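Local coordinates for protein possible glutathione S-transferase (Rhodopseudomonas palustris, PDB 3M8N) that probably acts as a glutathione transferase, joining the thiol of glutathione to electrophilic substrates, at residues Y4-Q10 against Y29-D35; R19-L24 against T195-M201; W132-Y137 against C175-L179. All blocks are in the same frame, centred on the assembly; numbering follows the deposited sequence.

Overall arrangement
Interactions 1 and 2 are neighbours, with centres about 15 Å apart. The helix that connects the paired strands of interaction 1 is the one that packs on the late loop 195-201 in interaction 2. Arg19 joins them directly, its NE lying 3.2 Å from Ser8 OG in a probable hydrogen bond. Interaction 3 stands apart in the helical C-terminal domain, its centre about 29 Å from that of interaction 1 and about 25 Å from that of interaction 2. Its nearest atoms stay about 14 Å and 10 Å away from them. In this family glutathione binds against the thioredoxin-like domain that holds interaction 1, beside the domain boundary crossed by interaction 2.

Interaction 1 of 3, residues Y4-Q10 against Y29-D35; sequences YKLYSMQ and YRAVEVD
Leu6 O accepts the backbone N-H of Val32 at 2.7 Å in an almost straight bond (N-H...O 175°), and the CA-H of Ala31 also leans on it. Leu6 N in turn gives its hydrogen to Arg30 O, and the alternation continues with Ser8 N bonded to Val32 O, as in a parallel ladder. The last rung is Val34 N to Ser8 O; beyond it the carboxylate of Glu33, itself still paired, reaches on to Gln10. A bend at chi2 (77°) folds its chain back over Ser8 O, and OE2 receives Gln10 N on its syn lone pair at 2.9 Å. A side-chain acceptor thus closes the end of the pairing where the strand turns into loop.

On one face, Val32 lies beside Tyr7 and points the same way, its CB 3.7 Å from Tyr7 CD1, while CG2 hangs over the rim of the ring. Val34 CG2 meets the same ring at its edge, which probably limits how far it can turn; its OH is hydrogen-bonded to Lys49. Next to them Lys5 runs alongside Arg30, with CE over the guanidinium face and NZ 3.6 Å from Arg30 NH1. These like charges are close, though Lys5 NZ also has a long, weak ion pair with Glu59. On the other face Tyr29 CD1 comes within 4.0 Å of Leu6 CB, an apolar contact suited to the covered side.

Helix 13-24 covers that side, touching Leu6, Ser8 and Tyr29, and links the two strands in a beta-alpha-beta crossover. Strand 57-59 pairs with the far edge of strand 4-8, leaving strand 29-33 outermost within the chain.

Interaction 2 of 3, residues R19-L24 against T195-M201; sequences RLALAL and TPGFITM
Ile199 CG1 sits between its own backbone N and carbonyl carbon (chi1 59°), and an extended chi2 carries CD1 onto the helix, 3.6 Å from Arg19 O. The Leu20 side chain, with CG opposite the backbone N (chi1 -179°), answers by laying CD1 along the loop backbone, 3.6 Å from Ile199 O. The same methyl touches Phe198 CD1 obliquely, so one leucine branch is shared by two loop residues. Ala23 is small enough to let the loop come close: its CB rests 3.8 Å from Ile199 CG1 and also meets Gly197 O. Trimmed to an alanine here, Ile199 would probably leave a gap over Ala23 and Leu20 and uncover the carbonyl of Arg19.

Farther along, Leu24 CD2 covers the type II beta turn from Thr195 to Phe198, lying 3.5 Å from Pro196 O. Proline suits the second position of such a turn. Glycine suits the third, since a side chain at Gly197 would jam against the carbonyl oxygen of Pro196.

The polar end is bridged by a water in the plane of the Arg19 guanidinium: it accepts from Arg19 NH1 at 2.9 Å and donates to Thr200 O at 3.1 Å. Arg19 also reaches strand 4-8, and Ile199 O is bonded to Tyr16 OH. Helix 160-169 adds Ile163 and Tyr166 beside Leu20. Such apolar packing of the first thioredoxin-domain helix against the C-terminal helical domain belongs to the two-domain architecture of the glutathione transferase fold.

Interaction 3 of 3, residues W132-Y137 against C175-L179; sequences WLERGY and CDFDL
Leu133 CD2 lies over the centre of the Phe177 ring, 3.6 Å from its centroid and only 12° off the normal, a CH-pi contact. The ring is thereby covered on one face, while its CD1 edge points at the face of Tyr137 in an edge-to-face pair, centroids 5.1 Å apart and planes at 61°. At the far rim Phe177 CZ meets Trp132 O, 3.6 Å away and near the ring plane, where the ring hydrogens suit a carbonyl oxygen. Gly136 makes this close approach possible: its CA is 3.8 Å from Phe177 CE1, and a side-chain carbon there would clash with the ring.

Tyr137 does a second job. Its chi1 of -86° swings the ring along the loop, and OH accepts the backbone N-H of Asp178 at 2.9 Å, which satisfies a polar group beside the apolar cluster and ties the loop to the helix.

Helix 129-146 thus grips the loop joining helices 160-169 and 183-193, with its Leu140 also touching Phe177. The loop is held further by a salt bridge from Asp176 to Arg122, while Cys175 touches Cys116 of helix 87-117, a pair known as a disulfide in this protein but not joined here.

Interaction 1 of 3, residues Y4-Q10 against Y29-D35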
loop_
_atom_site.group_PDB
_atom_site.type_symbol
_atom_site.label_atom_id
_atom_site.label_comp_id
_atom_site.label_asym_id
_atom_site.label_seq_id
_atom_site.Cartn_x
_atom_site.Cartn_y
_atom_site.Cartn_z
ATOM N N TYR A 4 -20.293 8.637 8.572
ATOM C CA TYR A 4 -19.112 9.175 7.912
ATOM C C TYR A 4 -19.497 9.940 6.708
ATOM O O TYR A 4 -20.590 9.755 6.164
ATOM C CB TYR A 4 -18.175 8.071 7.414
ATOM C CG TYR A 4 -18.065 6.738 8.150
ATOM C CD1 TYR A 4 -17.040 6.500 9.074
ATOM C CD2 TYR A 4 -18.888 5.686 7.815
ATOM C CE1 TYR A 4 -16.918 5.293 9.668
ATOM C CE2 TYR A 4 -18.757 4.514 8.414
ATOM C CZ TYR A 4 -17.773 4.308 9.327
ATOM O OH TYR A 4 -17.724 3.051 9.940
ATOM N N LYS A 5 -18.575 10.802 6.313
ATOM C CA LYS A 5 -18.641 11.520 5.069
ATOM C C LYS A 5 -17.530 11.017 4.175
ATOM O O LYS A 5 -16.382 11.057 4.580
ATOM C CB LYS A 5 -18.467 13.011 5.320
ATOM C CG LYS A 5 -19.049 13.849 4.214
ATOM C CD LYS A 5 -18.715 15.318 4.329
ATOM C CE LYS A 5 -19.224 15.911 5.566
ATOM N NZ LYS A 5 -19.316 17.397 5.405
ATOM N N LEU A 6 -17.861 10.536 2.981
ATOM C CA LEU A 6 -16.910 10.194 1.971
ATOM C C LEU A 6 -16.887 11.128 0.758
ATOM O O LEU A 6 -17.863 11.283 0.037
ATOM C CB LEU A 6 -17.132 8.759 1.506
ATOM C CG LEU A 6 -16.176 8.055 0.532
ATOM C CD1 LEU A 6 -14.814 7.710 1.212
ATOM C CD2 LEU A 6 -16.827 6.798 -0.071
ATOM N N TYR A 7 -15.717 11.690 0.496
ATOM C CA TYR A 7 -15.479 12.413 -0.728
ATOM C C TYR A 7 -14.991 11.397 -1.722
ATOM O O TYR A 7 -14.020 10.681 -1.473
ATOM C CB TYR A 7 -14.444 13.506 -0.521
ATOM C CG TYR A 7 -14.866 14.592 0.467
ATOM C CD1 TYR A 7 -15.350 15.816 0.025
ATOM C CD2 TYR A 7 -14.742 14.389 1.857
ATOM C CE1 TYR A 7 -15.712 16.797 0.930
ATOM C CE2 TYR A 7 -15.087 15.343 2.758
ATOM C CZ TYR A 7 -15.585 16.544 2.296
ATOM O OH TYR A 7 -15.935 17.490 3.225
ATOM N N SER A 8 -15.706 11.317 -2.834
ATOM C CA SER A 8 -15.642 10.167 -3.725
ATOM C C SER A 8 -15.761 10.558 -5.171
ATOM O O SER A 8 -16.496 11.413 -5.515
ATOM C CB SER A 8 -16.750 9.144 -3.342
ATOM O OG SER A 8 -16.874 8.084 -4.234
HETATM N N MSE A 9 -15.012 9.912 -6.024
HETATM C CA MSE A 9 -15.280 9.994 -7.417
HETATM C C MSE A 9 -15.932 8.719 -7.908
HETATM O O MSE A 9 -15.466 7.632 -7.678
HETATM C CB MSE A 9 -13.975 10.229 -8.136
HETATM C CG MSE A 9 -14.154 10.637 -9.562
HETATM SE SE MSE A 9 -12.415 10.930 -10.404
HETATM C CE MSE A 9 -12.783 10.027 -12.068
ATOM N N GLN A 10 -17.015 8.876 -8.633
ATOM C CA GLN A 10 -17.885 7.757 -9.047
ATOM C C GLN A 10 -17.138 6.730 -9.904
ATOM O O GLN A 10 -17.188 5.553 -9.640
ATOM C CB GLN A 10 -19.171 8.318 -9.704
ATOM C CG GLN A 10 -20.272 7.328 -10.033
ATOM C CD GLN A 10 -20.878 6.650 -8.795
ATOM O OE1 GLN A 10 -21.036 7.245 -7.747
ATOM N NE2 GLN A 10 -21.153 5.390 -8.919
ATOM N N TYR A 29 -23.490 6.332 5.414
ATOM C CA TYR A 29 -22.556 7.381 5.182
ATOM C C TYR A 29 -23.135 8.310 4.164
ATOM O O TYR A 29 -24.093 7.976 3.489
ATOM C CB TYR A 29 -21.198 6.825 4.678
ATOM C CG TYR A 29 -21.190 6.356 3.244
ATOM C CD1 TYR A 29 -20.676 7.160 2.204
ATOM C CD2 TYR A 29 -21.691 5.090 2.906
ATOM C CE1 TYR A 29 -20.686 6.708 0.879
ATOM C CE2 TYR A 29 -21.693 4.649 1.615
ATOM C CZ TYR A 29 -21.208 5.447 0.609
ATOM O OH TYR A 29 -21.214 4.922 -0.630
ATOM N N ARG A 30 -22.512 9.465 4.041
ATOM C CA ARG A 30 -22.957 10.509 3.159
ATOM C C ARG A 30 -21.854 10.823 2.151
ATOM O O ARG A 30 -20.723 11.084 2.542
ATOM C CB ARG A 30 -23.220 11.739 4.006
ATOM C CG ARG A 30 -23.766 12.902 3.255
ATOM C CD ARG A 30 -23.582 14.132 4.073
ATOM N NE ARG A 30 -23.128 15.245 3.241
ATOM C CZ ARG A 30 -22.753 16.423 3.741
ATOM N NH1 ARG A 30 -22.783 16.628 5.075
ATOM N NH2 ARG A 30 -22.353 17.401 2.922
ATOM N N ALA A 31 -22.193 10.818 0.859
ATOM C CA ALA A 31 -21.220 10.918 -0.212
ATOM C C ALA A 31 -21.171 12.349 -0.650
ATOM O O ALA A 31 -22.227 13.001 -0.749
ATOM C CB ALA A 31 -21.613 10.039 -1.363
ATOM N N VAL A 32 -19.946 12.841 -0.851
ATOM C CA VAL A 32 -19.716 14.095 -1.529
ATOM C C VAL A 32 -18.931 13.779 -2.800
ATOM O O VAL A 32 -17.857 13.221 -2.728
ATOM C CB VAL A 32 -18.951 15.112 -0.676
ATOM C CG1 VAL A 32 -18.961 16.478 -1.360
ATOM C CG2 VAL A 32 -19.520 15.227 0.671
ATOM N N GLU A 33 -19.491 14.116 -3.955
ATOM C CA GLU A 33 -18.854 13.845 -5.228
ATOM C C GLU A 33 -17.754 14.855 -5.584
ATOM O O GLU A 33 -17.938 16.051 -5.447
ATOM C CB GLU A 33 -19.896 13.799 -6.316
ATOM C CG GLU A 33 -19.335 13.416 -7.656
ATOM C CD GLU A 33 -19.049 11.910 -7.797
ATOM O OE1 GLU A 33 -19.671 11.081 -7.076
ATOM O OE2 GLU A 33 -18.191 11.546 -8.635
ATOM N N VAL A 34 -16.592 14.353 -5.998
ATOM C CA VAL A 34 -15.424 15.167 -6.310
ATOM C C VAL A 34 -14.901 14.683 -7.633
ATOM O O VAL A 34 -14.404 13.592 -7.696
ATOM C CB VAL A 34 -14.259 15.059 -5.258
ATOM C CG1 VAL A 34 -13.066 15.935 -5.691
ATOM C CG2 VAL A 34 -14.695 15.491 -3.875
ATOM N N ASP A 35 -14.985 15.490 -8.689
ATOM C CA ASP A 35 -14.476 15.073 -9.990
ATOM C C ASP A 35 -13.009 15.462 -10.350
ATOM O O ASP A 35 -12.737 16.558 -10.836
ATOM C CB ASP A 35 -15.441 15.492 -11.096
ATOM C CG ASP A 35 -15.077 14.899 -12.413
ATOM O OD1 ASP A 35 -14.098 14.133 -12.477
ATOM O OD2 ASP A 35 -15.753 15.207 -13.392
#

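Interaction 2 of 3, residues R19-L24 against T195-M201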
loop_
_atom_site.group_PDB
_atom_site.type_symbol
_atom_site.label_atom_id
_atom_site.label_comp_id
_atom_site.label_asym_id
_atom_site.label_seq_id
_atom_site.Cartn_x
_atom_site.Cartn_y
_atom_site.Cartn_z
ATOM N N ARG A 19 -16.404 2.643 -1.317
ATOM C CA ARG A 19 -17.860 2.430 -1.441
ATOM C C ARG A 19 -18.299 0.968 -1.342
ATOM O O ARG A 19 -19.308 0.679 -0.783
ATOM C CB ARG A 19 -18.333 2.950 -2.753
ATOM C CG ARG A 19 -18.492 4.478 -2.916
ATOM C CD ARG A 19 -19.238 4.676 -4.268
ATOM N NE ARG A 19 -18.302 5.342 -5.095
ATOM C CZ ARG A 19 -17.793 5.020 -6.254
ATOM N NH1 ARG A 19 -18.186 4.019 -6.985
ATOM N NH2 ARG A 19 -16.860 5.840 -6.672
ATOM N N LEU A 20 -17.537 0.052 -1.889
ATOM C CA LEU A 20 -17.849 -1.354 -1.878
ATOM C C LEU A 20 -17.792 -1.873 -0.452
ATOM O O LEU A 20 -18.739 -2.535 0.005
ATOM C CB LEU A 20 -16.881 -2.135 -2.758
ATOM C CG LEU A 20 -17.086 -3.638 -2.888
ATOM C CD1 LEU A 20 -18.564 -3.928 -3.275
ATOM C CD2 LEU A 20 -16.130 -4.229 -3.869
ATOM N N ALA A 21 -16.700 -1.554 0.260
ATOM C CA ALA A 21 -16.573 -1.874 1.685
ATOM C C ALA A 21 -17.735 -1.328 2.499
ATOM O O ALA A 21 -18.303 -2.056 3.262
ATOM C CB ALA A 21 -15.229 -1.375 2.237
ATOM N N LEU A 22 -18.105 -0.074 2.307
ATOM C CA LEU A 22 -19.227 0.508 2.986
ATOM C C LEU A 22 -20.576 -0.198 2.690
ATOM O O LEU A 22 -21.386 -0.340 3.604
ATOM C CB LEU A 22 -19.326 1.996 2.707
ATOM C CG LEU A 22 -18.157 2.830 3.286
ATOM C CD1 LEU A 22 -18.050 4.206 2.759
ATOM C CD2 LEU A 22 -18.245 2.871 4.787
ATOM N N ALA A 23 -20.799 -0.636 1.444
ATOM C CA ALA A 23 -21.979 -1.414 1.078
ATOM C C ALA A 23 -21.916 -2.738 1.774
ATOM O O ALA A 23 -22.900 -3.135 2.358
ATOM C CB ALA A 23 -22.055 -1.626 -0.388
ATOM N N LEU A 24 -20.757 -3.402 1.755
ATOM C CA LEU A 24 -20.676 -4.737 2.330
ATOM C C LEU A 24 -20.860 -4.737 3.835
ATOM O O LEU A 24 -21.419 -5.662 4.365
ATOM C CB LEU A 24 -19.408 -5.444 1.931
ATOM C CG LEU A 24 -19.242 -5.677 0.466
ATOM C CD1 LEU A 24 -17.901 -6.277 0.260
ATOM C CD2 LEU A 24 -20.259 -6.609 0.026
ATOM N N THR A 195 -21.122 -12.009 -3.097
ATOM C CA THR A 195 -21.202 -11.639 -1.691
ATOM C C THR A 195 -22.396 -10.784 -1.516
ATOM O O THR A 195 -22.657 -9.925 -2.321
ATOM C CB THR A 195 -19.969 -10.801 -1.224
ATOM O OG1 THR A 195 -18.774 -11.501 -1.514
ATOM C CG2 THR A 195 -19.959 -10.558 0.250
ATOM N N PRO A 196 -23.145 -11.025 -0.443
ATOM C CA PRO A 196 -24.347 -10.260 -0.223
ATOM C C PRO A 196 -24.005 -8.822 0.007
ATOM O O PRO A 196 -23.068 -8.527 0.721
ATOM C CB PRO A 196 -24.917 -10.859 1.069
ATOM C CG PRO A 196 -24.380 -12.239 1.087
ATOM C CD PRO A 196 -23.030 -12.159 0.493
ATOM N N GLY A 197 -24.776 -7.927 -0.585
ATOM C CA GLY A 197 -24.525 -6.522 -0.459
ATOM C C GLY A 197 -23.539 -5.967 -1.433
ATOM O O GLY A 197 -23.182 -4.819 -1.312
ATOM N N PHE A 198 -23.104 -6.754 -2.408
ATOM C CA PHE A 198 -22.172 -6.309 -3.383
ATOM C C PHE A 198 -22.838 -5.218 -4.185
ATOM O O PHE A 198 -24.052 -5.273 -4.413
ATOM C CB PHE A 198 -21.726 -7.459 -4.277
ATOM C CG PHE A 198 -20.838 -7.030 -5.434
ATOM C CD1 PHE A 198 -19.457 -6.959 -5.298
ATOM C CD2 PHE A 198 -21.375 -6.654 -6.640
ATOM C CE1 PHE A 198 -18.652 -6.552 -6.356
ATOM C CE2 PHE A 198 -20.566 -6.267 -7.676
ATOM C CZ PHE A 198 -19.193 -6.225 -7.532
ATOM N N ILE A 199 -22.043 -4.194 -4.553
ATOM C CA ILE A 199 -22.430 -3.115 -5.491
ATOM C C ILE A 199 -21.413 -2.958 -6.602
ATOM O O ILE A 199 -20.244 -3.256 -6.444
ATOM C CB ILE A 199 -22.665 -1.805 -4.823
ATOM C CG1 ILE A 199 -21.401 -1.345 -4.072
ATOM C CG2 ILE A 199 -23.891 -1.919 -3.928
ATOM C CD1 ILE A 199 -21.332 0.099 -3.738
ATOM N N THR A 200 -21.875 -2.510 -7.761
ATOM C CA THR A 200 -20.989 -2.326 -8.875
ATOM C C THR A 200 -20.436 -0.916 -8.795
ATOM O O THR A 200 -20.905 -0.128 -8.011
ATOM C CB THR A 200 -21.725 -2.457 -10.176
ATOM O OG1 THR A 200 -22.690 -1.423 -10.242
ATOM C CG2 THR A 200 -22.394 -3.795 -10.274
HETATM N N MSE A 201 -19.454 -0.605 -9.634
HETATM C CA MSE A 201 -18.898 0.716 -9.685
HETATM C C MSE A 201 -19.856 1.804 -10.168
HETATM O O MSE A 201 -19.659 2.965 -9.868
HETATM C CB MSE A 201 -17.620 0.659 -10.476
HETATM C CG MSE A 201 -16.959 1.981 -10.657
HETATM SE SE MSE A 201 -15.306 1.721 -11.597
HETATM C CE MSE A 201 -14.038 1.727 -10.266
HETATM O O HOH W 1 -20.552 2.486 -6.467
#

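Interaction 3 of 3, residues W132-Y137 against C175-L179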
loop_
_atom_site.group_PDB
_atom_site.type_symbol
_atom_site.label_atom_id
_atom_site.label_comp_id
_atom_site.label_asym_id
_atom_site.label_seq_id
_atom_site.Cartn_x
_atom_site.Cartn_y
_atom_site.Cartn_z
ATOM N N TRP A 132 2.671 -1.326 -18.571
ATOM C CA TRP A 132 1.451 -1.487 -17.801
ATOM C C TRP A 132 0.963 -2.894 -18.030
ATOM O O TRP A 132 0.685 -3.626 -17.078
ATOM C CB TRP A 132 0.400 -0.465 -18.190
ATOM C CG TRP A 132 0.780 0.839 -17.737
ATOM C CD1 TRP A 132 1.710 1.132 -16.789
ATOM C CD2 TRP A 132 0.261 2.075 -18.184
ATOM N NE1 TRP A 132 1.798 2.494 -16.606
ATOM C CE2 TRP A 132 0.914 3.095 -17.461
ATOM C CE3 TRP A 132 -0.711 2.435 -19.134
ATOM C CZ2 TRP A 132 0.637 4.460 -17.658
ATOM C CZ3 TRP A 132 -0.999 3.828 -19.312
ATOM C CH2 TRP A 132 -0.321 4.800 -18.568
ATOM N N LEU A 133 0.908 -3.280 -19.305
ATOM C CA LEU A 133 0.519 -4.616 -19.685
ATOM C C LEU A 133 1.533 -5.638 -19.135
ATOM O O LEU A 133 1.180 -6.604 -18.436
ATOM C CB LEU A 133 0.350 -4.713 -21.213
ATOM C CG LEU A 133 -0.887 -4.052 -21.844
ATOM C CD1 LEU A 133 -1.189 -4.601 -23.241
ATOM C CD2 LEU A 133 -2.138 -4.226 -21.029
ATOM N N GLU A 134 2.795 -5.420 -19.447
ATOM C CA GLU A 134 3.777 -6.341 -18.987
ATOM C C GLU A 134 3.663 -6.526 -17.434
ATOM O O GLU A 134 3.681 -7.655 -16.939
ATOM C CB GLU A 134 5.176 -5.961 -19.563
ATOM C CG GLU A 134 6.413 -5.997 -18.623
ATOM C CD GLU A 134 6.661 -7.348 -17.901
ATOM O OE1 GLU A 134 6.724 -8.392 -18.593
ATOM O OE2 GLU A 134 6.806 -7.364 -16.632
ATOM N N ARG A 135 3.533 -5.433 -16.680
ATOM C CA ARG A 135 3.655 -5.507 -15.222
ATOM C C ARG A 135 2.338 -5.935 -14.588
ATOM O O ARG A 135 2.343 -6.618 -13.586
ATOM C CB ARG A 135 4.109 -4.173 -14.611
ATOM C CG ARG A 135 5.399 -3.599 -15.112
ATOM C CD ARG A 135 6.447 -3.823 -14.083
ATOM N NE ARG A 135 6.680 -5.263 -13.906
ATOM C CZ ARG A 135 7.199 -5.834 -12.811
ATOM N NH1 ARG A 135 7.552 -5.074 -11.746
ATOM N NH2 ARG A 135 7.346 -7.172 -12.787
ATOM N N GLY A 136 1.234 -5.512 -15.181
ATOM C CA GLY A 136 -0.112 -5.945 -14.806
ATOM C C GLY A 136 -0.338 -7.437 -14.991
ATOM O O GLY A 136 -1.006 -8.039 -14.185
ATOM N N TYR A 137 0.243 -8.043 -16.039
ATOM C CA TYR A 137 0.069 -9.449 -16.268
ATOM C C TYR A 137 0.922 -10.231 -15.306
ATOM O O TYR A 137 0.548 -11.310 -14.896
ATOM C CB TYR A 137 0.453 -9.815 -17.705
ATOM C CG TYR A 137 -0.646 -9.647 -18.738
ATOM C CD1 TYR A 137 -1.845 -10.327 -18.621
ATOM C CD2 TYR A 137 -0.469 -8.809 -19.827
ATOM C CE1 TYR A 137 -2.862 -10.170 -19.567
ATOM C CE2 TYR A 137 -1.475 -8.643 -20.801
ATOM C CZ TYR A 137 -2.665 -9.332 -20.665
ATOM O OH TYR A 137 -3.666 -9.166 -21.591
ATOM N N CYS A 175 -9.688 -2.696 -20.146
ATOM C CA CYS A 175 -8.654 -1.740 -20.396
ATOM C C CYS A 175 -7.415 -2.366 -21.009
ATOM O O CYS A 175 -6.311 -1.966 -20.693
ATOM C CB CYS A 175 -8.375 -0.896 -19.119
ATOM S SG CYS A 175 -7.484 -1.690 -17.683
ATOM N N ASP A 176 -7.625 -3.364 -21.872
ATOM C CA ASP A 176 -6.604 -3.933 -22.742
ATOM C C ASP A 176 -5.952 -5.148 -22.163
ATOM O O ASP A 176 -4.945 -5.603 -22.683
ATOM C CB ASP A 176 -5.489 -2.936 -23.047
ATOM C CG ASP A 176 -5.820 -1.969 -24.188
ATOM O OD1 ASP A 176 -6.991 -1.781 -24.580
ATOM O OD2 ASP A 176 -4.849 -1.372 -24.702
ATOM N N PHE A 177 -6.485 -5.655 -21.061
ATOM C CA PHE A 177 -6.011 -6.911 -20.541
ATOM C C PHE A 177 -7.002 -7.992 -20.991
ATOM O O PHE A 177 -8.184 -7.765 -21.131
ATOM C CB PHE A 177 -5.900 -6.865 -19.016
ATOM C CG PHE A 177 -4.802 -6.006 -18.500
ATOM C CD1 PHE A 177 -3.587 -6.540 -18.166
ATOM C CD2 PHE A 177 -4.990 -4.677 -18.309
ATOM C CE1 PHE A 177 -2.576 -5.743 -17.708
ATOM C CE2 PHE A 177 -3.965 -3.865 -17.835
ATOM C CZ PHE A 177 -2.783 -4.399 -17.538
ATOM N N ASP A 178 -6.498 -9.183 -21.204
ATOM C CA ASP A 178 -7.324 -10.276 -21.659
ATOM C C ASP A 178 -7.210 -11.266 -20.553
ATOM O O ASP A 178 -6.126 -11.777 -20.270
ATOM C CB ASP A 178 -6.816 -10.807 -23.035
ATOM C CG ASP A 178 -7.401 -12.188 -23.456
ATOM O OD1 ASP A 178 -8.449 -12.649 -22.929
ATOM O OD2 ASP A 178 -6.786 -12.807 -24.370
ATOM N N LEU A 179 -8.351 -11.520 -19.923
ATOM C CA LEU A 179 -8.378 -12.327 -18.724
ATOM C C LEU A 179 -8.712 -13.803 -18.944
ATOM O O LEU A 179 -8.838 -14.574 -17.982
ATOM C CB LEU A 179 -9.296 -11.652 -17.706
ATOM C CG LEU A 179 -8.509 -10.706 -16.778
ATOM C CD1 LEU A 179 -8.322 -9.350 -17.453
ATOM C CD2 LEU A 179 -9.212 -10.527 -15.426
#